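Long-range contact in charybdin (Charybdis maritima, PDB 2B7U), which belongs to the ribosome-inactivating protein family, with a mixed beta-sheet packed beside a largely helical region: residues L120-N134 with T151-M164. Numbering follows the deposited sequence.
Sequences LAAAAQQDILDISYN and TRDRARSLIVVSQM
Two arginines one helical turn apart meet consecutive glutamines differently: Arg156 NE donates a hydrogen bond to Gln126 OE1 (3.0 Å), whereas Gln125 OE1 lies over the face of the Arg152 guanidinium, too poorly angled for a bond. With CG anti to the backbone N (chi1 -174°) and the chain extended to NE, Arg156 reaches past Ile131, whose CG2 lies over one guanidinium face, offset toward the rim. Its NE-H meets the Gln126 oxygen from above the amide plane, 43° out of it, while Gln126 NE2 bonds weakly to Asp130 O. The Ala124 methyl is a knob among Arg152, Ala155, Arg156 and Ile159, and Ala123 CB touches Ala155 CB (3.6 Å). Ile159 fills the centre, CD1 against Ile128 CD1 and Ile131 CD1 (both 3.7 Å) and CG1 against Leu120 CB, leucine and isoleucine passing in opposite directions. Farther along, the Tyr133 ring sets an edge on Val160 CA, and its OH donates to Ile128 O (2.7 Å), which ties the ring to the 3-10 turn. Helix 117-124 closes in a Schellman motif at Gln125, and the chain then runs along helix 151-170. The buried seam is thus mainly apolar, bordered by one hydrogen bond, its tyrosine proton spent on backbone.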
loop_
_atom_site.group_PDB
_atom_site.type_symbol
_atom_site.label_atom_id
_atom_site.label_comp_id
_atom_site.label_asym_id
_atom_site.label_seq_id
_atom_site.Cartn_x
_atom_site.Cartn_y
_atom_site.Cartn_z
ATOM N N LEU A 120 5.245 7.663 10.484
ATOM C CA LEU A 120 3.872 8.184 10.412
ATOM C C LEU A 120 3.202 8.175 11.764
ATOM O O LEU A 120 2.525 9.131 12.109
ATOM C CB LEU A 120 3.020 7.372 9.433
ATOM C CG LEU A 120 3.217 7.643 7.942
ATOM C CD1 LEU A 120 2.563 6.489 7.171
ATOM C CD2 LEU A 120 2.681 8.989 7.480
ATOM N N ALA A 121 3.366 7.085 12.516
ATOM C CA ALA A 121 2.785 7.002 13.859
ATOM C C ALA A 121 3.338 8.083 14.789
ATOM O O ALA A 121 2.597 8.666 15.558
ATOM C CB ALA A 121 3.033 5.604 14.458
ATOM N N ALA A 122 4.639 8.344 14.709
ATOM C CA ALA A 122 5.239 9.413 15.523
ATOM C C ALA A 122 4.683 10.777 15.152
ATOM O O ALA A 122 4.391 11.573 16.025
ATOM C CB ALA A 122 6.738 9.406 15.378
ATOM N N ALA A 123 4.560 11.043 13.850
ATOM C CA ALA A 123 3.985 12.310 13.380
ATOM C C ALA A 123 2.510 12.406 13.752
ATOM O O ALA A 123 2.020 13.463 14.136
ATOM C CB ALA A 123 4.168 12.461 11.873
ATOM N N ALA A 124 1.800 11.285 13.642
ATOM C CA ALA A 124 0.395 11.235 14.037
ATOM C C ALA A 124 0.200 11.270 15.550
ATOM O O ALA A 124 -0.900 11.557 16.038
ATOM C CB ALA A 124 -0.256 9.988 13.470
ATOM N N GLN A 125 1.279 11.022 16.283
ATOM C CA GLN A 125 1.253 10.858 17.738
ATOM C C GLN A 125 0.165 9.854 18.134
ATOM O O GLN A 125 -0.561 10.053 19.116
ATOM C CB GLN A 125 1.113 12.213 18.434
ATOM C CG GLN A 125 2.205 13.184 17.987
ATOM C CD GLN A 125 2.095 14.562 18.608
ATOM O OE1 GLN A 125 1.220 14.814 19.439
ATOM N NE2 GLN A 125 3.000 15.461 18.212
ATOM N N GLN A 126 0.074 8.777 17.351
ATOM C CA GLN A 126 -0.972 7.772 17.518
ATOM C C GLN A 126 -0.519 6.485 16.848
ATOM O O GLN A 126 0.046 6.532 15.760
ATOM C CB GLN A 126 -2.280 8.246 16.885
ATOM C CG GLN A 126 -3.449 7.280 17.112
ATOM C CD GLN A 126 -4.814 7.897 16.844
ATOM O OE1 GLN A 126 -4.928 8.995 16.299
ATOM N NE2 GLN A 126 -5.864 7.188 17.232
ATOM N N ASP A 127 -0.785 5.357 17.509
ATOM C CA ASP A 127 -0.368 4.034 17.024
ATOM C C ASP A 127 -1.251 3.533 15.875
ATOM O O ASP A 127 -2.461 3.791 15.850
ATOM C CB ASP A 127 -0.405 3.025 18.173
ATOM C CG ASP A 127 0.559 3.379 19.301
ATOM O OD1 ASP A 127 0.192 3.173 20.489
ATOM O OD2 ASP A 127 1.683 3.863 18.999
ATOM N N ILE A 128 -0.644 2.813 14.931
ATOM C CA ILE A 128 -1.379 2.256 13.788
ATOM C C ILE A 128 -2.557 1.403 14.265
ATOM O O ILE A 128 -3.642 1.457 13.687
ATOM C CB ILE A 128 -0.440 1.446 12.828
ATOM C CG1 ILE A 128 0.078 2.339 11.698
ATOM C CG2 ILE A 128 -1.149 0.276 12.146
ATOM C CD1 ILE A 128 0.795 3.538 12.153
ATOM N N LEU A 129 -2.348 0.647 15.334
ATOM C CA LEU A 129 -3.374 -0.240 15.859
ATOM C C LEU A 129 -4.486 0.479 16.626
ATOM O O LEU A 129 -5.486 -0.153 16.966
ATOM C CB LEU A 129 -2.740 -1.327 16.738
ATOM C CG LEU A 129 -1.785 -2.284 16.011
ATOM C CD1 LEU A 129 -1.245 -3.339 16.971
ATOM C CD2 LEU A 129 -2.437 -2.967 14.799
ATOM N N ASP A 130 -4.330 1.782 16.882
ATOM C CA ASP A 130 -5.310 2.541 17.662
ATOM C C ASP A 130 -6.125 3.477 16.775
ATOM O O ASP A 130 -6.906 4.303 17.269
ATOM C CB ASP A 130 -4.604 3.326 18.775
ATOM C CG ASP A 130 -4.127 2.426 19.922
ATOM O OD1 ASP A 130 -4.726 1.346 20.159
ATOM O OD2 ASP A 130 -3.147 2.807 20.609
ATOM N N ILE A 131 -5.930 3.348 15.467
ATOM C CA ILE A 131 -6.618 4.159 14.474
ATOM C C ILE A 131 -7.753 3.347 13.862
ATOM O O ILE A 131 -7.629 2.135 13.671
ATOM C CB ILE A 131 -5.609 4.612 13.388
ATOM C CG1 ILE A 131 -4.629 5.622 13.989
ATOM C CG2 ILE A 131 -6.315 5.194 12.157
ATOM C CD1 ILE A 131 -3.464 5.964 13.109
ATOM N N SER A 132 -8.859 4.014 13.538
ATOM C CA SER A 132 -10.006 3.315 12.971
ATOM C C SER A 132 -9.948 3.337 11.463
ATOM O O SER A 132 -9.546 4.342 10.872
ATOM C CB SER A 132 -11.324 3.950 13.436
ATOM O OG SER A 132 -12.421 3.263 12.842
ATOM N N TYR A 133 -10.360 2.221 10.841
ATOM C CA TYR A 133 -10.259 2.040 9.390
ATOM C C TYR A 133 -11.585 1.657 8.756
ATOM O O TYR A 133 -11.666 0.716 7.971
ATOM C CB TYR A 133 -9.230 0.969 9.067
ATOM C CG TYR A 133 -7.881 1.271 9.634
ATOM C CD1 TYR A 133 -7.359 0.532 10.687
ATOM C CD2 TYR A 133 -7.106 2.278 9.105
ATOM C CE1 TYR A 133 -6.110 0.821 11.192
ATOM C CE2 TYR A 133 -5.862 2.557 9.599
ATOM C CZ TYR A 133 -5.360 1.821 10.640
ATOM O OH TYR A 133 -4.126 2.127 11.141
ATOM N N ASN A 134 -12.644 2.357 9.126
ATOM C CA ASN A 134 -13.938 2.110 8.511
ATOM C C ASN A 134 -14.260 3.221 7.496
ATOM O O ASN A 134 -13.433 4.091 7.218
ATOM C CB ASN A 134 -15.020 1.919 9.573
ATOM C CG ASN A 134 -15.248 3.139 10.422
ATOM O OD1 ASN A 134 -14.685 4.207 10.180
ATOM N ND2 ASN A 134 -16.112 2.994 11.427
ATOM N N THR A 151 0.217 18.721 11.099
ATOM C CA THR A 151 1.010 17.511 10.920
ATOM C C THR A 151 0.311 16.258 11.400
ATOM O O THR A 151 0.314 15.250 10.692
ATOM C CB THR A 151 2.372 17.634 11.621
ATOM O OG1 THR A 151 3.098 18.699 11.001
ATOM C CG2 THR A 151 3.180 16.350 11.512
ATOM N N ARG A 152 -0.246 16.282 12.611
ATOM C CA ARG A 152 -0.970 15.107 13.156
ATOM C C ARG A 152 -2.106 14.645 12.244
ATOM O O ARG A 152 -2.220 13.448 11.955
ATOM C CB ARG A 152 -1.584 15.389 14.526
ATOM C CG ARG A 152 -0.655 15.380 15.692
ATOM C CD ARG A 152 -1.428 14.909 16.926
ATOM N NE ARG A 152 -1.180 15.731 18.097
ATOM C CZ ARG A 152 -1.904 15.677 19.216
ATOM N NH1 ARG A 152 -2.937 14.832 19.321
ATOM N NH2 ARG A 152 -1.600 16.471 20.239
ATOM N N ASP A 153 -2.957 15.595 11.830
ATOM C CA ASP A 153 -4.111 15.303 10.975
ATOM C C ASP A 153 -3.636 14.690 9.658
ATOM O O ASP A 153 -4.236 13.727 9.145
ATOM C CB ASP A 153 -4.872 16.576 10.600
ATOM C CG ASP A 153 -5.715 17.165 11.732
ATOM O OD1 ASP A 153 -5.956 16.503 12.744
ATOM O OD2 ASP A 153 -6.168 18.327 11.565
ATOM N N ARG A 154 -2.567 15.256 9.094
ATOM C CA ARG A 154 -2.057 14.765 7.811
ATOM C C ARG A 154 -1.528 13.349 7.951
ATOM O O ARG A 154 -1.876 12.459 7.159
ATOM C CB ARG A 154 -0.950 15.658 7.276
ATOM C CG ARG A 154 -1.412 17.052 6.887
ATOM C CD ARG A 154 -0.199 17.939 6.615
ATOM N NE ARG A 154 -0.571 19.110 5.817
ATOM C CZ ARG A 154 0.285 19.990 5.304
ATOM N NH1 ARG A 154 1.581 19.941 5.576
ATOM N NH2 ARG A 154 -0.173 20.950 4.508
ATOM N N ALA A 155 -0.701 13.135 8.963
ATOM C CA ALA A 155 -0.081 11.821 9.163
ATOM C C ALA A 155 -1.135 10.753 9.481
ATOM O O ALA A 155 -1.098 9.632 8.936
ATOM C CB ALA A 155 0.951 11.892 10.250
ATOM N N ARG A 156 -2.107 11.082 10.324
ATOM C CA ARG A 156 -3.136 10.110 10.671
ATOM C C ARG A 156 -3.917 9.715 9.432
ATOM O O ARG A 156 -4.219 8.541 9.181
ATOM C CB ARG A 156 -4.095 10.662 11.719
ATOM C CG ARG A 156 -5.100 9.618 12.206
ATOM C CD ARG A 156 -6.094 10.226 13.190
ATOM N NE ARG A 156 -6.798 9.199 13.957
ATOM C CZ ARG A 156 -7.771 8.432 13.472
ATOM N NH1 ARG A 156 -8.355 7.509 14.251
ATOM N NH2 ARG A 156 -8.163 8.587 12.212
ATOM N N SER A 157 -4.260 10.716 8.636
ATOM C CA SER A 157 -5.032 10.487 7.455
ATOM C C SER A 157 -4.266 9.648 6.428
ATOM O O SER A 157 -4.864 8.807 5.745
ATOM C CB SER A 157 -5.447 11.820 6.858
ATOM O OG SER A 157 -6.270 12.528 7.768
ATOM N N LEU A 158 -2.964 9.910 6.290
ATOM C CA LEU A 158 -2.122 9.105 5.398
ATOM C C LEU A 158 -1.993 7.648 5.869
ATOM O O LEU A 158 -1.940 6.726 5.029
ATOM C CB LEU A 158 -0.752 9.774 5.215
ATOM C CG LEU A 158 -0.770 11.083 4.406
ATOM C CD1 LEU A 158 0.598 11.811 4.477
ATOM C CD2 LEU A 158 -1.162 10.877 2.922
ATOM N N ILE A 159 -2.015 7.421 7.187
ATOM C CA ILE A 159 -2.058 6.061 7.703
ATOM C C ILE A 159 -3.342 5.356 7.237
ATOM O O ILE A 159 -3.307 4.220 6.776
ATOM C CB ILE A 159 -1.966 6.013 9.238
ATOM C CG1 ILE A 159 -0.604 6.509 9.685
ATOM C CG2 ILE A 159 -2.209 4.615 9.736
ATOM C CD1 ILE A 159 -0.495 6.852 11.120
ATOM N N VAL A 160 -4.476 6.043 7.364
ATOM C CA VAL A 160 -5.729 5.437 6.953
ATOM C C VAL A 160 -5.706 5.094 5.453
ATOM O O VAL A 160 -6.074 3.986 5.042
ATOM C CB VAL A 160 -6.932 6.367 7.302
ATOM C CG1 VAL A 160 -8.192 5.858 6.675
ATOM C CG2 VAL A 160 -7.076 6.458 8.809
ATOM N N VAL A 161 -5.256 6.030 4.618
ATOM C CA VAL A 161 -5.179 5.751 3.196
ATOM C C VAL A 161 -4.189 4.611 2.889
ATOM O O VAL A 161 -4.487 3.679 2.123
ATOM C CB VAL A 161 -4.803 7.013 2.418
ATOM C CG1 VAL A 161 -4.464 6.664 0.977
ATOM C CG2 VAL A 161 -5.919 8.054 2.522
ATOM N N SER A 162 -3.020 4.645 3.501
ATOM C CA SER A 162 -2.028 3.584 3.292
ATOM C C SER A 162 -2.588 2.221 3.686
ATOM O O SER A 162 -2.384 1.239 2.957
ATOM C CB SER A 162 -0.757 3.883 4.070
ATOM O OG SER A 162 0.258 2.943 3.733
ATOM N N GLN A 163 -3.258 2.127 4.834
ATOM C CA GLN A 163 -3.793 0.857 5.287
ATOM C C GLN A 163 -4.903 0.382 4.370
ATOM O O GLN A 163 -4.906 -0.759 3.892
ATOM C CB GLN A 163 -4.281 0.945 6.718
ATOM C CG GLN A 163 -3.187 1.102 7.744
ATOM C CD GLN A 163 -2.410 -0.168 7.933
ATOM O OE1 GLN A 163 -2.938 -1.264 7.735
ATOM N NE2 GLN A 163 -1.123 -0.042 8.286
ATOM N N MET A 164 -5.853 1.255 4.086
ATOM C CA MET A 164 -7.029 0.809 3.357
ATOM C C MET A 164 -6.857 0.642 1.867
ATOM O O MET A 164 -7.689 -0.016 1.225
ATOM C CB MET A 164 -8.217 1.737 3.664
ATOM C CG MET A 164 -8.542 1.749 5.118
ATOM S SD MET A 164 -10.018 2.722 5.568
ATOM C CE MET A 164 -11.325 1.634 5.004
#